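Local coordinates for SLT domain-containing protein (Bdellovibrio bacteriovorus HD100, PDB 6TAB) that probably cleaves peptidoglycan as a lysozyme of altered substrate specificity that helps the periplasmic predator leave its prey cell, at residues A[180-185]-A[200-205]; A[77-82]-A[132-137]; A[152-157]-A[164-169]. All blocks are in the same frame, centred on the assembly; numbering follows the deposited sequence.

Contact 1 (A[180-185]-A[200-205])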
loop_
_atom_site.group_PDB
_atom_site.type_symbol
_atom_site.label_atom_id
_atom_site.label_comp_id
_atom_site.label_asym_id
_atom_site.label_seq_id
_atom_site.Cartn_x
_atom_site.Cartn_y
_atom_site.Cartn_z
ATOM N N TYR A 180 -10.274 3.708 9.685
ATOM C CA TYR A 180 -9.056 2.948 10.081
ATOM C C TYR A 180 -8.234 3.676 11.167
ATOM O O TYR A 180 -7.152 3.217 11.554
ATOM C CB TYR A 180 -8.139 2.691 8.879
ATOM C CG TYR A 180 -8.711 1.768 7.829
ATOM C CD1 TYR A 180 -9.527 2.257 6.827
ATOM C CD2 TYR A 180 -8.432 0.404 7.823
ATOM C CE1 TYR A 180 -10.072 1.426 5.863
ATOM C CE2 TYR A 180 -8.985 -0.442 6.867
ATOM C CZ TYR A 180 -9.815 0.067 5.874
ATOM O OH TYR A 180 -10.389 -0.705 4.899
ATOM N N GLY A 181 -8.670 4.865 11.602
ATOM C CA GLY A 181 -7.977 5.618 12.642
ATOM C C GLY A 181 -6.919 6.572 12.104
ATOM O O GLY A 181 -6.043 6.985 12.839
ATOM N N CYS A 182 -7.005 6.917 10.818
ATOM C CA CYS A 182 -6.024 7.745 10.118
ATOM C C CYS A 182 -6.018 9.185 10.657
ATOM O O CYS A 182 -4.969 9.856 10.535
ATOM C CB CYS A 182 -6.219 7.651 8.593
ATOM S SG CYS A 182 -5.890 5.965 7.972
ATOM N N GLY A 183 -7.132 9.660 11.250
ATOM C CA GLY A 183 -7.195 10.976 11.863
ATOM C C GLY A 183 -6.899 12.139 10.904
ATOM O O GLY A 183 -6.238 13.096 11.291
ATOM N N PHE A 184 -7.434 12.089 9.682
ATOM C CA PHE A 184 -7.409 13.246 8.764
ATOM C C PHE A 184 -8.354 14.340 9.291
ATOM O O PHE A 184 -9.557 14.121 9.380
ATOM C CB PHE A 184 -7.835 12.813 7.353
ATOM C CG PHE A 184 -6.941 11.783 6.693
ATOM C CD1 PHE A 184 -5.579 12.019 6.465
ATOM C CD2 PHE A 184 -7.498 10.627 6.164
ATOM C CE1 PHE A 184 -4.806 11.083 5.790
ATOM C CE2 PHE A 184 -6.723 9.688 5.498
ATOM C CZ PHE A 184 -5.378 9.930 5.283
ATOM N N LYS A 185 -7.826 15.527 9.598
ATOM C CA LYS A 185 -8.632 16.635 10.151
ATOM C C LYS A 185 -9.426 17.382 9.063
ATOM O O LYS A 185 -10.505 17.907 9.340
ATOM C CB LYS A 185 -7.737 17.574 10.963
ATOM C CG LYS A 185 -7.231 16.968 12.270
ATOM C CD LYS A 185 -6.603 17.960 13.224
ATOM C CE LYS A 185 -5.410 18.701 12.647
ATOM N NZ LYS A 185 -4.266 17.796 12.367
ATOM N N GLY A 200 -2.073 4.289 4.455
ATOM C CA GLY A 200 -1.914 3.041 3.715
ATOM C C GLY A 200 -1.388 1.895 4.581
ATOM O O GLY A 200 -1.846 0.742 4.457
ATOM N N ILE A 201 -0.412 2.213 5.442
ATOM C CA ILE A 201 0.118 1.212 6.385
ATOM C C ILE A 201 -1.006 0.693 7.315
ATOM O O ILE A 201 -1.110 -0.532 7.539
ATOM C CB ILE A 201 1.349 1.736 7.172
ATOM C CG1 ILE A 201 2.535 2.009 6.234
ATOM C CG2 ILE A 201 1.715 0.762 8.253
ATOM C CD1 ILE A 201 3.625 2.882 6.822
ATOM N N ARG A 202 -1.829 1.591 7.874
ATOM C CA ARG A 202 -2.947 1.167 8.747
ATOM C C ARG A 202 -3.903 0.223 7.993
ATOM O O ARG A 202 -4.420 -0.752 8.605
ATOM C CB ARG A 202 -3.734 2.366 9.302
ATOM C CG ARG A 202 -2.980 3.247 10.294
ATOM C CD ARG A 202 -3.851 4.413 10.776
ATOM N NE ARG A 202 -3.230 5.257 11.779
ATOM C CZ ARG A 202 -3.328 5.115 13.104
ATOM N NH1 ARG A 202 -3.935 4.054 13.630
ATOM N NH2 ARG A 202 -2.809 6.046 13.899
ATOM N N ILE A 203 -4.231 0.489 6.729
ATOM C CA ILE A 203 -5.178 -0.319 5.956
ATOM C C ILE A 203 -4.606 -1.728 5.721
ATOM O O ILE A 203 -5.280 -2.756 5.980
ATOM C CB ILE A 203 -5.560 0.392 4.638
ATOM C CG1 ILE A 203 -6.298 1.717 4.900
ATOM C CG2 ILE A 203 -6.363 -0.530 3.730
ATOM C CD1 ILE A 203 -6.434 2.619 3.659
ATOM N N LEU A 204 -3.314 -1.811 5.318
ATOM C CA LEU A 204 -2.627 -3.106 5.150
ATOM C C LEU A 204 -2.530 -3.855 6.498
ATOM O O LEU A 204 -2.704 -5.092 6.557
ATOM C CB LEU A 204 -1.243 -2.914 4.524
ATOM C CG LEU A 204 -1.224 -2.423 3.073
ATOM C CD1 LEU A 204 0.178 -1.996 2.657
ATOM C CD2 LEU A 204 -1.727 -3.510 2.100
ATOM N N ASP A 205 -2.192 -3.129 7.573
ATOM C CA ASP A 205 -2.036 -3.747 8.901
ATOM C C ASP A 205 -3.345 -4.454 9.339
ATOM O O ASP A 205 -3.301 -5.527 9.988
ATOM C CB ASP A 205 -1.590 -2.731 9.963
ATOM C CG ASP A 205 -1.224 -3.327 11.309
ATOM O OD1 ASP A 205 -0.092 -3.878 11.408
ATOM O OD2 ASP A 205 -2.044 -3.216 12.262
HETATM O O HOH W 1 -4.982 1.486 12.828
#
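The Tyr180 ring and the Arg202 guanidinium each have one face taken up across this contact. Over the ring centre sits Ile203 CG1, which lies 3.6 Å from the centroid of the Tyr180 ring and only 5° off its normal, a CH-pi contact with the methylene carbon almost squarely above the ring. A chi1 of -66° sets Tyr180 CG beside the backbone N, and the side chain crosses that of Ile203 at about a right angle; its OH reaches on to a hydrogen bond with Trp207. Over the guanidinium centre stands the carbonyl of Gly181, with Gly181 O 3.3 Å from Arg202 CZ; the oxygen is above the plane, so this is a close polar contact, probably favourable by charge, and not a hydrogen bond. At the guanidinium edge, in plane, a water accepts from Arg202 NH1 at 2.9 Å and donates to Tyr180 O. The extended arginine chain also passes Cys182, whose SG is 3.8 Å from Arg202 CD. Gly181 turns the chain out of its helix with positive phi (90°), a conformation glycine adopts readily. This Schellman turn is packed against helix 193-211 of the lysozyme-like SLT domain and tied to it by the Cys182-Cys199 disulfide.

Contact 2 (A[77-82]-A[132-137])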
loop_
_atom_site.group_PDB
_atom_site.type_symbol
_atom_site.label_atom_id
_atom_site.label_comp_id
_atom_site.label_asym_id
_atom_site.label_seq_id
_atom_site.Cartn_x
_atom_site.Cartn_y
_atom_site.Cartn_z
ATOM N N ILE A 77 15.435 -0.637 -2.754
ATOM C CA ILE A 77 15.162 0.823 -2.687
ATOM C C ILE A 77 13.813 1.145 -3.323
ATOM O O ILE A 77 13.541 0.720 -4.463
ATOM C CB ILE A 77 16.229 1.610 -3.474
ATOM C CG1 ILE A 77 17.635 1.137 -3.163
ATOM C CG2 ILE A 77 16.022 3.107 -3.300
ATOM C CD1 ILE A 77 18.011 1.358 -1.779
ATOM N N PRO A 78 12.917 1.899 -2.652
ATOM C CA PRO A 78 11.598 2.170 -3.222
ATOM C C PRO A 78 11.661 3.047 -4.487
ATOM O O PRO A 78 12.568 3.911 -4.652
ATOM C CB PRO A 78 10.844 2.916 -2.088
ATOM C CG PRO A 78 11.583 2.539 -0.814
ATOM C CD PRO A 78 13.031 2.433 -1.279
ATOM N N LEU A 79 10.640 2.879 -5.351
ATOM C CA LEU A 79 10.579 3.555 -6.671
ATOM C C LEU A 79 10.433 5.079 -6.563
ATOM O O LEU A 79 10.790 5.786 -7.541
ATOM C CB LEU A 79 9.418 2.952 -7.474
ATOM C CG LEU A 79 9.543 1.469 -7.829
ATOM C CD1 LEU A 79 8.234 0.927 -8.393
ATOM C CD2 LEU A 79 10.664 1.235 -8.820
ATOM N N TRP A 80 9.877 5.616 -5.466
ATOM C CA TRP A 80 9.740 7.083 -5.322
ATOM C C TRP A 80 11.094 7.802 -5.192
ATOM O O TRP A 80 11.157 9.030 -5.454
ATOM C CB TRP A 80 8.750 7.463 -4.206
ATOM C CG TRP A 80 8.980 6.825 -2.861
ATOM C CD1 TRP A 80 10.117 6.882 -2.104
ATOM C CD2 TRP A 80 8.024 6.084 -2.073
ATOM N NE1 TRP A 80 9.944 6.205 -0.926
ATOM C CE2 TRP A 80 8.680 5.667 -0.895
ATOM C CE3 TRP A 80 6.709 5.669 -2.307
ATOM C CZ2 TRP A 80 8.028 4.887 0.080
ATOM C CZ3 TRP A 80 6.055 4.940 -1.335
ATOM C CH2 TRP A 80 6.715 4.526 -0.174
ATOM N N GLU A 81 12.177 7.093 -4.826
ATOM C CA GLU A 81 13.476 7.762 -4.722
ATOM C C GLU A 81 14.026 8.162 -6.108
ATOM O O GLU A 81 14.884 9.032 -6.187
ATOM C CB GLU A 81 14.501 6.923 -3.938
ATOM C CG GLU A 81 14.081 6.636 -2.503
ATOM C CD GLU A 81 15.122 6.146 -1.514
ATOM O OE1 GLU A 81 16.343 6.140 -1.857
ATOM O OE2 GLU A 81 14.690 5.757 -0.376
ATOM N N ASP A 82 13.530 7.552 -7.192
ATOM C CA ASP A 82 13.923 7.853 -8.583
ATOM C C ASP A 82 13.111 9.048 -9.186
ATOM O O ASP A 82 13.415 9.544 -10.274
ATOM C CB ASP A 82 13.714 6.618 -9.481
ATOM C CG ASP A 82 14.029 5.235 -8.884
ATOM O OD1 ASP A 82 14.779 5.169 -7.914
ATOM O OD2 ASP A 82 13.558 4.218 -9.430
ATOM N N TRP A 132 8.068 -4.066 2.135
ATOM C CA TRP A 132 6.774 -3.347 2.192
ATOM C C TRP A 132 6.906 -1.906 1.684
ATOM O O TRP A 132 5.960 -1.392 1.045
ATOM C CB TRP A 132 6.111 -3.462 3.587
ATOM C CG TRP A 132 5.422 -4.793 3.716
ATOM C CD1 TRP A 132 5.876 -5.903 4.380
ATOM C CD2 TRP A 132 4.247 -5.227 3.001
ATOM N NE1 TRP A 132 5.029 -6.977 4.180
ATOM C CE2 TRP A 132 4.004 -6.585 3.344
ATOM C CE3 TRP A 132 3.350 -4.575 2.155
ATOM C CZ2 TRP A 132 2.961 -7.300 2.758
ATOM C CZ3 TRP A 132 2.281 -5.272 1.642
ATOM C CH2 TRP A 132 2.090 -6.622 1.935
ATOM N N ALA A 133 8.028 -1.229 1.976
ATOM C CA ALA A 133 8.229 0.133 1.371
ATOM C C ALA A 133 8.260 0.066 -0.177
ATOM O O ALA A 133 7.653 0.912 -0.845
ATOM C CB ALA A 133 9.443 0.801 1.941
ATOM N N PHE A 134 8.910 -0.959 -0.743
ATOM C CA PHE A 134 8.936 -1.133 -2.187
ATOM C C PHE A 134 7.517 -1.386 -2.732
ATOM O O PHE A 134 7.050 -0.774 -3.732
ATOM C CB PHE A 134 9.891 -2.255 -2.613
ATOM C CG PHE A 134 9.989 -2.393 -4.119
ATOM C CD1 PHE A 134 9.068 -3.156 -4.831
ATOM C CD2 PHE A 134 10.931 -1.674 -4.855
ATOM C CE1 PHE A 134 9.095 -3.224 -6.218
ATOM C CE2 PHE A 134 10.956 -1.743 -6.245
ATOM C CZ PHE A 134 10.039 -2.502 -6.936
ATOM N N VAL A 135 6.772 -2.342 -2.125
ATOM C CA VAL A 135 5.411 -2.647 -2.615
ATOM C C VAL A 135 4.506 -1.398 -2.542
ATOM O O VAL A 135 3.779 -1.074 -3.502
ATOM C CB VAL A 135 4.788 -3.853 -1.892
ATOM C CG1 VAL A 135 3.314 -4.022 -2.240
ATOM C CG2 VAL A 135 5.567 -5.128 -2.216
ATOM N N LEU A 136 4.564 -0.658 -1.416
ATOM C CA LEU A 136 3.805 0.596 -1.333
ATOM C C LEU A 136 4.182 1.544 -2.485
ATOM O O LEU A 136 3.276 2.191 -3.092
ATOM C CB LEU A 136 4.050 1.282 0.025
ATOM C CG LEU A 136 3.272 0.760 1.212
ATOM C CD1 LEU A 136 3.875 1.280 2.512
ATOM C CD2 LEU A 136 1.790 1.161 1.129
ATOM N N SER A 137 5.481 1.654 -2.839
ATOM C CA SER A 137 5.924 2.557 -3.934
ATOM C C SER A 137 5.350 2.090 -5.277
ATOM O O SER A 137 5.058 2.943 -6.152
ATOM C CB SER A 137 7.436 2.745 -3.951
ATOM O OG SER A 137 8.148 1.628 -4.504
#
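Segment 77-82 comes in extended through Pro78 and then coils into a short helix-like turn against helix 125-144, with Pro78 CA 4.4 Å from Phe134 CA. This is a loop-on-helix packing within a lysozyme-like fold in which helices far outweigh strands, and the tie at its centre is polar. Leu79 N donates to Ser137 OG at 2.9 Å, nearly straight at 162°. Serine suits the place because it is small enough for the loop to come close, yet offers an acceptor to a backbone N-H at the start of the turn. On the flanks the packing is apolar. Leu79 CG lies 3.9 Å from Phe134 CE2, the two side chains meeting at a slant, and Trp246 of helix 238-248 touches both. Phe134 has its CG anti to the backbone N (chi1 -177°), which swings the ring toward the loop and brings the carbonyl oxygen of Ile77 to its edge, in the ring plane. Pro78 CG rests on Ala133 CB at 3.9 Å, alanine's single methyl letting the proline ring sit close to the helix. Trp80 is laid against the helix with Pro78 CB and Ser137 CB over the same ring face, the latter 3.4 Å from Trp80 CE3, while its NE1 bonds to Ser91 of helix 87-101. Ser137 OG also donates within its own helix, to Phe134 O at 2.8 Å, 18° out of the carbonyl plane.

Contact 3 (A[152-157]-A[164-169])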
loop_
_atom_site.group_PDB
_atom_site.type_symbol
_atom_site.label_atom_id
_atom_site.label_comp_id
_atom_site.label_asym_id
_atom_site.label_seq_id
_atom_site.Cartn_x
_atom_site.Cartn_y
_atom_site.Cartn_z
ATOM N N TYR A 152 -9.612 12.447 -7.629
ATOM C CA TYR A 152 -10.480 11.765 -8.640
ATOM C C TYR A 152 -11.887 11.530 -8.055
ATOM O O TYR A 152 -12.026 10.944 -6.977
ATOM C CB TYR A 152 -9.870 10.425 -9.074
ATOM C CG TYR A 152 -10.717 9.639 -10.047
ATOM C CD1 TYR A 152 -10.757 9.969 -11.394
ATOM C CD2 TYR A 152 -11.516 8.586 -9.629
ATOM C CE1 TYR A 152 -11.543 9.266 -12.299
ATOM C CE2 TYR A 152 -12.296 7.865 -10.525
ATOM C CZ TYR A 152 -12.311 8.201 -11.863
ATOM O OH TYR A 152 -13.078 7.503 -12.751
ATOM N N THR A 153 -12.922 11.994 -8.765
ATOM C CA THR A 153 -14.304 11.795 -8.358
ATOM C C THR A 153 -14.813 10.421 -8.833
ATOM O O THR A 153 -14.856 10.109 -10.035
ATOM C CB THR A 153 -15.209 12.922 -8.875
ATOM O OG1 THR A 153 -14.665 14.165 -8.427
ATOM C CG2 THR A 153 -16.626 12.771 -8.366
ATOM N N GLU A 154 -15.176 9.579 -7.850
ATOM C CA GLU A 154 -15.654 8.195 -8.074
ATOM C C GLU A 154 -17.142 8.191 -8.493
ATOM O O GLU A 154 -17.840 9.231 -8.449
ATOM C CB GLU A 154 -15.451 7.377 -6.786
ATOM C CG GLU A 154 -14.023 7.313 -6.250
ATOM C CD GLU A 154 -13.038 6.428 -6.996
ATOM O OE1 GLU A 154 -13.461 5.716 -7.947
ATOM O OE2 GLU A 154 -11.845 6.404 -6.582
ATOM N N ASP A 155 -17.656 6.999 -8.854
ATOM C CA ASP A 155 -19.043 6.869 -9.368
ATOM C C ASP A 155 -20.006 6.374 -8.273
ATOM O O ASP A 155 -21.141 6.077 -8.593
ATOM C CB ASP A 155 -19.114 6.002 -10.632
ATOM C CG ASP A 155 -18.809 4.524 -10.469
ATOM O OD1 ASP A 155 -18.751 4.053 -9.308
ATOM O OD2 ASP A 155 -18.599 3.849 -11.532
ATOM N N PHE A 156 -19.568 6.373 -7.000
ATOM C CA PHE A 156 -20.392 5.933 -5.837
ATOM C C PHE A 156 -20.384 7.025 -4.757
ATOM O O PHE A 156 -19.478 7.879 -4.735
ATOM C CB PHE A 156 -19.888 4.582 -5.300
ATOM C CG PHE A 156 -18.420 4.493 -4.940
ATOM C CD1 PHE A 156 -17.975 4.854 -3.677
ATOM C CD2 PHE A 156 -17.473 4.031 -5.849
ATOM C CE1 PHE A 156 -16.636 4.753 -3.326
ATOM C CE2 PHE A 156 -16.127 3.947 -5.503
ATOM C CZ PHE A 156 -15.711 4.335 -4.247
ATOM N N ASN A 157 -21.386 6.998 -3.851
ATOM C CA ASN A 157 -21.596 8.007 -2.819
ATOM C C ASN A 157 -20.946 7.627 -1.484
ATOM O O ASN A 157 -20.861 6.440 -1.089
ATOM C CB ASN A 157 -23.083 8.271 -2.593
ATOM C CG ASN A 157 -23.749 9.145 -3.632
ATOM O OD1 ASN A 157 -23.077 9.841 -4.416
ATOM N ND2 ASN A 157 -25.089 9.087 -3.660
ATOM N N VAL A 164 -17.817 10.128 -3.729
ATOM C CA VAL A 164 -16.519 9.985 -3.065
ATOM C C VAL A 164 -15.404 10.612 -3.930
ATOM O O VAL A 164 -15.365 10.392 -5.152
ATOM C CB VAL A 164 -16.211 8.508 -2.740
ATOM C CG1 VAL A 164 -14.779 8.280 -2.294
ATOM C CG2 VAL A 164 -17.180 8.009 -1.673
ATOM N N ILE A 165 -14.497 11.351 -3.270
ATOM C CA ILE A 165 -13.282 11.919 -3.895
ATOM C C ILE A 165 -12.062 11.177 -3.329
ATOM O O ILE A 165 -11.775 11.250 -2.116
ATOM C CB ILE A 165 -13.202 13.457 -3.709
ATOM C CG1 ILE A 165 -14.478 14.174 -4.210
ATOM C CG2 ILE A 165 -11.939 13.996 -4.383
ATOM C CD1 ILE A 165 -14.555 15.668 -3.902
ATOM N N SER A 166 -11.327 10.476 -4.210
ATOM C CA SER A 166 -10.113 9.775 -3.844
ATOM C C SER A 166 -8.920 10.741 -3.966
ATOM O O SER A 166 -8.850 11.481 -4.965
ATOM C CB SER A 166 -9.969 8.531 -4.711
ATOM O OG SER A 166 -11.023 7.601 -4.452
ATOM N N ARG A 167 -7.990 10.697 -3.000
ATOM C CA ARG A 167 -6.977 11.749 -2.874
ATOM C C ARG A 167 -5.568 11.213 -2.609
ATOM O O ARG A 167 -5.345 10.240 -1.862
ATOM C CB ARG A 167 -7.356 12.721 -1.745
ATOM C CG ARG A 167 -8.674 13.464 -1.947
ATOM C CD ARG A 167 -9.039 14.364 -0.795
ATOM N NE ARG A 167 -10.275 15.097 -0.971
ATOM C CZ ARG A 167 -10.488 16.189 -1.677
ATOM N NH1 ARG A 167 -9.463 16.784 -2.276
ATOM N NH2 ARG A 167 -11.727 16.694 -1.745
ATOM N N GLY A 168 -4.588 11.948 -3.170
ATOM C CA GLY A 168 -3.182 11.761 -2.778
ATOM C C GLY A 168 -2.523 10.502 -3.346
ATOM O O GLY A 168 -3.029 9.844 -4.270
ATOM N N LEU A 169 -1.374 10.170 -2.750
ATOM C CA LEU A 169 -0.447 9.172 -3.318
ATOM C C LEU A 169 -1.134 7.812 -3.551
ATOM O O LEU A 169 -0.884 7.146 -4.584
ATOM C CB LEU A 169 0.792 9.014 -2.428
ATOM C CG LEU A 169 1.754 10.197 -2.372
ATOM C CD1 LEU A 169 2.910 9.849 -1.446
ATOM C CD2 LEU A 169 2.237 10.604 -3.767
#
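Tyr152 and Ser166 face each other as an antiparallel hydrogen-bonded pair: Tyr152 N gives to Ser166 O at 2.9 Å, in the carbonyl plane, and Ser166 N returns a bond to Tyr152 O. Next along is Thr153 with Ile165, the non-hydrogen-bonded pair, whose beta-branched side chains suit extended backbone and share one side of the hairpin. Beyond it Glu154 N reaches Val164 O at 2.8 Å, almost in line with the C=O bond. After the chain turns a corner at Asp155 and Phe156, Val164 N donates to Phe156 O at 3.0 Å, so both backbone polar atoms of Val164 are engaged.

The side chains of Glu154 and Ser166 lock the other side. Ser166 OG donates to Glu154 OE2 at 2.6 Å, and OE2 accepts on its anti lone pair, turned away from the other carboxylate oxygen. Glu154 can meet it because its chain bends at chi2 (-74°), folding the carboxylate back across the strands; serine supplies a hydroxyl on a short stem close to the strand. The bond helps fix the rotation of the carboxylate. Beside it Val164 packs against the corner: its CG2 is 3.7 Å from Phe156 CE1, the aromatic ring crossing the valine at a slant. Glu154 CB lies over one face of that same ring, toward its rim, and the Glu154 carboxylate carbon meets the edge of the Tyr152 ring.

Further out, Gln171 touches both Tyr152 and Ser166, and Arg167 bonds through NH1 to His191. Such a small antiparallel hairpin is a feature of the lysozyme fold, where it probably borders the substrate cleft. Strands 151-154 and 163-167 lie at the surface; they follow helix 125-144 in the chain, which then runs on to Leu169, packed on helix 193-211.

In the fold
From the N terminus, contact 2 comes first: the loop 77-82, ahead of helix 87-101, is closed onto helix 125-144 across 49 intervening residues, more than half of them helical. The chain then leaves that helix for the hairpin of contact 3, a local closure spanning just six residues. Contact 1 follows, folding the loop after helix 174-178 back onto helix 193-211. The three closures are in series, neither nested nor crossed. Contacts 1 and 2 lie on opposite sides of the chain centre yet touch, Leu204 and Ile201 packing on Leu136, so helices 125-144 and 193-211 join them. Contact 3 touches neither, its nearest atoms lying about 7 Å from contact 1 and 6 Å from contact 2.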